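PDB 5UL2: OxsB protein from Bacillus megaterium, which catalyses the oxidative ring contraction of dAMP to an oxetane aldehyde during oxetanocin A biosynthesis, using cobalamin, a [4Fe-4S] cluster and S-adenosylmethionine. Local coordinates for residues Asp66-His71 and Ser107-Tyr112; Leu136-Gly141 and Leu292-Glu297; Ala278-Phe283 and Leu327-Pro332. All blocks are in the same frame, centred on the assembly; numbering follows the deposited sequence.

Contact 1. Residues Asp66-His71 and Ser107-Tyr112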
# COMPACT_ATOMS: atom_id res chain seq x y z
N ASP A 66 20.94 -0.41 -41.20
CA ASP A 66 22.12 -1.26 -41.23
C ASP A 66 22.97 -0.83 -40.04
O ASP A 66 22.71 0.21 -39.42
CB ASP A 66 22.88 -1.12 -42.55
CG ASP A 66 24.00 -2.14 -42.70
OD1 ASP A 66 24.94 -2.12 -41.88
OD2 ASP A 66 23.93 -2.96 -43.64
N SER A 67 23.98 -1.64 -39.72
CA SER A 67 24.87 -1.28 -38.61
C SER A 67 25.54 0.06 -38.84
O SER A 67 25.89 0.75 -37.88
CB SER A 67 25.92 -2.38 -38.41
OG SER A 67 26.79 -2.46 -39.53
N SER A 68 25.71 0.46 -40.10
CA SER A 68 26.41 1.68 -40.47
C SER A 68 25.47 2.85 -40.77
O SER A 68 25.93 3.90 -41.22
CB SER A 68 27.31 1.43 -41.67
OG SER A 68 26.55 1.08 -42.81
N LYS A 69 24.17 2.69 -40.54
CA LYS A 69 23.21 3.77 -40.80
C LYS A 69 22.03 3.58 -39.85
O LYS A 69 21.16 2.74 -40.11
CB LYS A 69 22.78 3.78 -42.26
CG LYS A 69 22.02 5.03 -42.67
CD LYS A 69 21.75 5.05 -44.17
CE LYS A 69 20.99 6.30 -44.58
NZ LYS A 69 20.62 6.27 -46.03
N ILE A 70 22.01 4.35 -38.77
CA ILE A 70 21.02 4.21 -37.71
C ILE A 70 20.28 5.53 -37.56
O ILE A 70 20.88 6.56 -37.23
CB ILE A 70 21.67 3.80 -36.38
CG1 ILE A 70 22.50 2.53 -36.56
CG2 ILE A 70 20.61 3.61 -35.31
CD1 ILE A 70 23.30 2.15 -35.34
N HIS A 71 18.97 5.51 -37.81
CA HIS A 71 18.12 6.68 -37.60
C HIS A 71 17.61 6.69 -36.17
O HIS A 71 17.24 5.65 -35.62
CB HIS A 71 16.94 6.67 -38.58
CG HIS A 71 17.34 6.60 -40.02
ND1 HIS A 71 17.66 7.71 -40.76
CD2 HIS A 71 17.47 5.54 -40.85
CE1 HIS A 71 17.96 7.34 -41.99
NE2 HIS A 71 17.85 6.03 -42.07
N SER A 107 28.08 4.96 -40.08
CA SER A 107 29.29 4.18 -39.82
C SER A 107 29.69 4.24 -38.34
O SER A 107 30.85 4.45 -37.99
CB SER A 107 30.44 4.65 -40.72
OG SER A 107 30.15 4.40 -42.08
N CYS A 108 28.70 4.06 -37.47
CA CYS A 108 28.90 4.02 -36.02
C CYS A 108 28.62 2.60 -35.56
O CYS A 108 27.56 2.29 -35.02
CB CYS A 108 28.00 5.05 -35.31
SG CYS A 108 28.28 6.77 -35.80
N GLU A 109 29.60 1.71 -35.78
CA GLU A 109 29.40 0.29 -35.53
C GLU A 109 29.24 -0.01 -34.04
O GLU A 109 28.58 -0.99 -33.68
CB GLU A 109 30.55 -0.52 -36.12
CG GLU A 109 30.31 -0.97 -37.55
CD GLU A 109 29.96 0.18 -38.48
OE1 GLU A 109 30.58 1.26 -38.36
OE2 GLU A 109 29.06 0.01 -39.33
N GLU A 110 29.84 0.80 -33.17
CA GLU A 110 29.70 0.56 -31.74
C GLU A 110 28.30 0.89 -31.24
O GLU A 110 27.82 0.26 -30.30
CB GLU A 110 30.75 1.35 -30.97
CG GLU A 110 32.18 0.92 -31.26
CD GLU A 110 33.20 1.86 -30.66
OE1 GLU A 110 32.80 2.91 -30.12
OE2 GLU A 110 34.41 1.55 -30.74
N LEU A 111 27.64 1.87 -31.87
CA LEU A 111 26.27 2.20 -31.46
C LEU A 111 25.33 1.04 -31.71
O LEU A 111 24.40 0.81 -30.92
CB LEU A 111 25.79 3.45 -32.21
CG LEU A 111 24.36 3.88 -31.91
CD1 LEU A 111 24.19 4.16 -30.42
CD2 LEU A 111 23.96 5.09 -32.74
N TYR A 112 25.55 0.28 -32.79
CA TYR A 112 24.72 -0.89 -33.06
C TYR A 112 24.84 -1.92 -31.94
O TYR A 112 23.86 -2.61 -31.63
CB TYR A 112 25.12 -1.51 -34.40
CG TYR A 112 24.27 -2.68 -34.82
CD1 TYR A 112 23.08 -2.49 -35.51
CD2 TYR A 112 24.66 -3.99 -34.53
CE1 TYR A 112 22.30 -3.57 -35.90
CE2 TYR A 112 23.88 -5.07 -34.91
CZ TYR A 112 22.70 -4.85 -35.60
OH TYR A 112 21.92 -5.92 -35.98
O HOH W 1 26.08 3.92 -37.81

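Contact 2. Residues Leu136-Gly141 and Leu292-Glu297. With EDO (1,2-ethanediol), chain O.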
# COMPACT_ATOMS: atom_id res chain seq x y z
N LEU A 136 -5.20 -0.87 -7.80
CA LEU A 136 -4.25 -1.55 -8.68
C LEU A 136 -2.86 -1.01 -8.37
O LEU A 136 -2.57 0.17 -8.60
CB LEU A 136 -4.62 -1.33 -10.14
CG LEU A 136 -4.00 -2.28 -11.16
CD1 LEU A 136 -4.55 -3.69 -11.00
CD2 LEU A 136 -4.22 -1.78 -12.58
N ASN A 137 -1.99 -1.89 -7.86
CA ASN A 137 -0.65 -1.48 -7.43
C ASN A 137 0.26 -1.31 -8.64
O ASN A 137 0.45 -2.25 -9.42
CB ASN A 137 -0.08 -2.52 -6.46
CG ASN A 137 1.11 -1.99 -5.67
OD1 ASN A 137 1.82 -1.10 -6.12
ND2 ASN A 137 1.32 -2.55 -4.48
N LEU A 138 0.83 -0.12 -8.79
CA LEU A 138 1.70 0.20 -9.92
C LEU A 138 3.17 0.33 -9.53
O LEU A 138 3.98 0.76 -10.35
CB LEU A 138 1.23 1.50 -10.58
CG LEU A 138 -0.19 1.56 -11.14
CD1 LEU A 138 -0.51 2.95 -11.66
CD2 LEU A 138 -0.38 0.52 -12.23
N SER A 139 3.53 -0.05 -8.30
CA SER A 139 4.88 0.23 -7.80
C SER A 139 5.95 -0.47 -8.63
O SER A 139 6.98 0.13 -8.96
CB SER A 139 4.98 -0.19 -6.33
OG SER A 139 4.05 0.54 -5.54
N THR A 140 5.74 -1.75 -8.97
CA THR A 140 6.71 -2.48 -9.78
C THR A 140 6.93 -1.83 -11.15
O THR A 140 7.99 -2.03 -11.76
CB THR A 140 6.25 -3.93 -9.94
OG1 THR A 140 6.08 -4.52 -8.65
CG2 THR A 140 7.27 -4.76 -10.72
N GLY A 141 5.97 -1.03 -11.63
CA GLY A 141 6.14 -0.34 -12.89
C GLY A 141 7.17 0.78 -12.86
O GLY A 141 7.61 1.21 -13.93
N LEU A 292 2.67 1.65 -17.43
CA LEU A 292 1.24 1.41 -17.41
C LEU A 292 0.85 0.25 -18.32
O LEU A 292 -0.27 0.20 -18.83
CB LEU A 292 0.49 2.69 -17.81
CG LEU A 292 0.73 3.81 -16.80
CD1 LEU A 292 0.19 5.15 -17.29
CD2 LEU A 292 0.13 3.45 -15.45
N ASP A 293 1.76 -0.71 -18.51
CA ASP A 293 1.46 -1.90 -19.30
C ASP A 293 0.29 -2.68 -18.72
O ASP A 293 -0.41 -3.39 -19.45
CB ASP A 293 2.69 -2.81 -19.39
CG ASP A 293 3.91 -2.11 -19.94
OD1 ASP A 293 3.99 -0.87 -19.83
OD2 ASP A 293 4.78 -2.80 -20.50
N ILE A 294 0.06 -2.56 -17.41
CA ILE A 294 -0.90 -3.42 -16.73
C ILE A 294 -2.34 -3.04 -17.07
O ILE A 294 -3.24 -3.88 -17.00
CB ILE A 294 -0.65 -3.39 -15.21
CG1 ILE A 294 -1.25 -4.62 -14.56
CG2 ILE A 294 -1.20 -2.12 -14.59
CD1 ILE A 294 -0.82 -5.89 -15.24
N LEU A 295 -2.57 -1.78 -17.45
CA LEU A 295 -3.94 -1.31 -17.66
C LEU A 295 -4.61 -2.04 -18.82
O LEU A 295 -5.79 -2.40 -18.74
CB LEU A 295 -3.95 0.20 -17.90
CG LEU A 295 -3.51 1.06 -16.72
CD1 LEU A 295 -3.51 2.53 -17.09
CD2 LEU A 295 -4.42 0.81 -15.53
N GLY A 296 -3.87 -2.28 -19.90
CA GLY A 296 -4.42 -3.03 -21.02
C GLY A 296 -4.71 -4.48 -20.70
O GLY A 296 -5.56 -5.09 -21.36
N GLU A 297 -4.03 -5.05 -19.70
CA GLU A 297 -4.25 -6.44 -19.33
C GLU A 297 -5.47 -6.64 -18.46
O GLU A 297 -6.10 -7.70 -18.51
CB GLU A 297 -3.01 -7.00 -18.63
CG GLU A 297 -1.77 -7.05 -19.51
CD GLU A 297 -1.91 -8.01 -20.67
OE1 GLU A 297 -2.70 -8.98 -20.55
OE2 GLU A 297 -1.24 -7.80 -21.70
C1 EDO O . 2.69 -3.45 -13.69
O1 EDO O . 2.63 -2.11 -14.20
C2 EDO O . 3.61 -3.50 -12.48
O2 EDO O . 3.02 -2.76 -11.40

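Contact 3. Residues Ala278-Phe283 and Leu327-Pro332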
# COMPACT_ATOMS: atom_id res chain seq x y z
N ALA A 278 24.39 -0.62 -0.48
CA ALA A 278 23.14 -0.24 -1.14
C ALA A 278 23.05 1.28 -1.18
O ALA A 278 22.59 1.91 -0.22
CB ALA A 278 21.94 -0.86 -0.42
N GLU A 279 23.47 1.86 -2.30
CA GLU A 279 23.32 3.30 -2.51
C GLU A 279 21.84 3.66 -2.60
O GLU A 279 21.05 2.98 -3.25
CB GLU A 279 24.05 3.72 -3.78
CG GLU A 279 23.87 5.18 -4.15
CD GLU A 279 24.42 5.49 -5.54
OE1 GLU A 279 24.77 4.54 -6.28
OE2 GLU A 279 24.49 6.69 -5.89
N THR A 280 21.47 4.75 -1.93
CA THR A 280 20.07 5.18 -1.91
C THR A 280 19.66 5.69 -3.29
O THR A 280 20.35 6.53 -3.88
CB THR A 280 19.86 6.27 -0.86
OG1 THR A 280 20.22 5.77 0.43
CG2 THR A 280 18.40 6.71 -0.83
N VAL A 281 18.54 5.19 -3.79
CA VAL A 281 18.07 5.56 -5.12
C VAL A 281 17.64 7.02 -5.13
O VAL A 281 16.91 7.48 -4.24
CB VAL A 281 16.92 4.64 -5.56
CG1 VAL A 281 16.34 5.10 -6.89
CG2 VAL A 281 17.42 3.20 -5.66
N ASN A 282 18.10 7.76 -6.14
CA ASN A 282 17.72 9.17 -6.30
C ASN A 282 16.33 9.20 -6.93
O ASN A 282 16.15 9.45 -8.13
CB ASN A 282 18.74 9.92 -7.14
CG ASN A 282 18.49 11.42 -7.15
OD1 ASN A 282 17.65 11.92 -6.40
ND2 ASN A 282 19.22 12.14 -7.99
N PHE A 283 15.33 8.94 -6.09
CA PHE A 283 13.95 8.82 -6.56
C PHE A 283 13.48 10.11 -7.24
O PHE A 283 12.83 10.05 -8.30
CB PHE A 283 13.04 8.46 -5.38
CG PHE A 283 11.58 8.42 -5.72
CD1 PHE A 283 11.08 7.46 -6.58
CD2 PHE A 283 10.71 9.35 -5.17
CE1 PHE A 283 9.73 7.42 -6.89
CE2 PHE A 283 9.36 9.31 -5.47
CZ PHE A 283 8.87 8.35 -6.33
N LEU A 327 19.11 2.75 6.80
CA LEU A 327 18.12 3.80 6.89
C LEU A 327 17.70 4.26 5.50
O LEU A 327 18.54 4.42 4.60
CB LEU A 327 18.66 4.98 7.70
CG LEU A 327 17.75 6.20 7.84
CD1 LEU A 327 16.40 5.81 8.42
CD2 LEU A 327 18.42 7.26 8.71
N ARG A 328 16.40 4.47 5.32
CA ARG A 328 15.82 4.81 4.02
C ARG A 328 15.23 6.22 4.12
O ARG A 328 14.12 6.40 4.62
CB ARG A 328 14.76 3.79 3.62
CG ARG A 328 14.11 4.03 2.28
CD ARG A 328 13.34 2.79 1.87
NE ARG A 328 14.24 1.64 1.76
CZ ARG A 328 13.84 0.38 1.83
NH1 ARG A 328 12.56 0.09 2.02
NH2 ARG A 328 14.73 -0.60 1.72
N SER A 329 15.97 7.20 3.62
CA SER A 329 15.58 8.60 3.75
C SER A 329 14.30 8.90 2.98
O SER A 329 13.94 8.20 2.03
CB SER A 329 16.71 9.51 3.26
OG SER A 329 16.99 9.26 1.89
N TRP A 330 13.62 9.96 3.40
CA TRP A 330 12.39 10.39 2.74
C TRP A 330 12.74 11.23 1.51
O TRP A 330 13.39 12.27 1.62
CB TRP A 330 11.52 11.19 3.70
CG TRP A 330 10.19 11.55 3.13
CD1 TRP A 330 9.16 10.69 2.87
CD2 TRP A 330 9.74 12.85 2.74
NE1 TRP A 330 8.10 11.38 2.34
CE2 TRP A 330 8.43 12.70 2.25
CE3 TRP A 330 10.32 14.12 2.76
CZ2 TRP A 330 7.68 13.79 1.79
CZ3 TRP A 330 9.57 15.20 2.30
CH2 TRP A 330 8.27 15.02 1.82
N ARG A 331 12.32 10.76 0.33
CA ARG A 331 12.66 11.39 -0.94
C ARG A 331 11.38 11.68 -1.73
O ARG A 331 10.79 10.76 -2.32
CB ARG A 331 13.60 10.51 -1.75
CG ARG A 331 15.04 10.53 -1.25
CD ARG A 331 15.75 9.20 -1.46
NE ARG A 331 15.11 8.12 -0.72
CZ ARG A 331 14.80 6.94 -1.24
NH1 ARG A 331 15.09 6.67 -2.51
NH2 ARG A 331 14.21 6.01 -0.49
N PRO A 332 10.93 12.93 -1.76
CA PRO A 332 9.72 13.26 -2.52
C PRO A 332 10.02 13.68 -3.95
O PRO A 332 11.10 14.18 -4.27
CB PRO A 332 9.14 14.44 -1.72
CG PRO A 332 10.35 15.14 -1.21
CD PRO A 332 11.38 14.06 -0.93

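Contact 1. Residues Asp66-His71 and Ser107-Tyr112
The phenol ring of Y112 lies with one face toward S67, whose CB stands 4.3 Å from the ring centroid as a CH-pi contact, displaced toward the CG and CD1 side of the ring. CG of Y112 is anti to its own backbone N (chi1 -176°), which carries the ring off the first turn of the helix and across the hairpin bend. A small serine suits this place because its CB can come close over the ring, while the far end of the tyrosine runs on to R49, which bonds its OH. Deeper in, CD1 of I70 meets the leucine branch of L111, 4.0 Å from CD2, and also CB of Y112 at 4.2 Å; the isoleucine and leucine chains cross at a slant, an apolar wedge that fits two buried residues.

E109 bends back on itself (chi2 54°), so that its carboxylate lies alongside S67 and S68. The turn of 66-69 is braced by D66: its OD1 takes the backbone N of S68 at 3.2 Å, making an Asx turn, and also OG of S67. One backbone bond ties the two segments, N of S107 to O of S68 (2.7 Å), and a water links O of S67 with N of C108.

The arrangement sets a type I turn, D66 to K69, which closes the beta hairpin of strands 60-64 and 69-73 in the antiparallel sheet of the N-terminal domain, against the first turn of helix 109-114, which follows the sheet's edge strand 102-106.

Contact 2. Residues Leu136-Gly141 and Leu292-Glu297
Apolar methyl contacts join L136 and L138 to L292, I294 and L295. CG2 of I294 touches both leucines of 136-141, 3.6 Å from CD2 of L136 and from CD2 of L138; with CG1 anti to the backbone N (chi1 -159°), CG2, between that N and the carbonyl carbon, is the branch that meets them. CD2 of L136 also reaches CD2 of L295 at 3.9 Å, and CD1 of L138 meets CD2 of L292. Branched aliphatic chains suit a buried seam that I345 and A348 of helix 335-351 extend.

The setting is the border of the cobalamin-binding Rossmann fold: strand 135-136 pairs in parallel with strand 304-311 of the radical SAM barrel, and the weakly bonded helix 293-297 lies against L136 through I294 and L295.

Across the interface all contacts are apolar; within 136-141, OD1 of N137 accepts the backbone N of S139 at 3.0 Å, an Asx turn, and OG of S139 at 2.8 Å, in the carbonyl plane. Asparagine is apt: one oxygen takes both donors, consistent with a fixed position for cobalamin-binding S139. OG1 of T306 bonds O of L136 and N of L138.

A 1,2-ethanediol, probably from the crystallisation liquor, lies between T140 and I294.

Contact 3. Residues Ala278-Phe283 and Leu327-Pro332
S329 and R331 face the loop 278-283 from the end of the cluster loop of the radical SAM domain, a partial triose phosphate isomerase barrel. The chain arrives here from the cysteines C313, C318 and C321 that bind the [4Fe-4S] cluster, and turns back as strand 331-332, antiparallel to strand 304-311. The facing loop follows strand 273-275 and precedes helix 283-286, with V281 beside E242, a cobalamin-binding residue. R328, near the start of the segment, points its guanidinium to D238 in a salt bridge.

S329 comes next. Its OG lies 4.0 Å from CG2 of T280, but its carbonyl O matters more: it accepts NE of R331 at 3.0 Å, in the guanidinium plane, and NH2 more weakly. This fold-back fixes the rotation of the arginine head.

R331 carries most of the contact. Its chain is bent at chi2 and chi3 (148° and -62°), which swings the guanidinium between the carbonyl of S329 and the loop 278-283. CG2 of T280 lies over one face of it, toward the rim, 3.6 Å from NE and from CZ, an apolar cover for a flat, charged group. At the group's edge NH1 donates to O of V281 in a bent bond (2.6 Å, 139°), while NH2 forms a salt bridge with E240; arginine suits the site because its planar head can serve several acceptors. The same O of V281 closes an inverse gamma turn centred on N282, receiving a weak bond from N of F283. The carbonyl O of R331 lies at the ring edge of F283, near the ring plane, 3.2 Å from CD2.

Contact 1 closes first along the chain and stands apart in the N-terminal domain, its centre 34 Å from that of contact 2 and 38 Å from that of contact 3. The other two interleave, in the order 136-141, 278-283, 292-297, 327-332, with centres 23 Å apart and nearest atoms about 8 Å apart. They share strand 304-311: L136 pairs with it in parallel, whereas R331 pairs with it at R311 in antiparallel fashion. The side chain of cobalamin-binding E308 on this strand is about 5 Å from that of F283 and about 8 Å from that of L138. Both contacts thus lie where the cobalamin-binding and radical SAM parts meet, consistent with a place beside the cofactor; contact 1 lies far from the annotated sites.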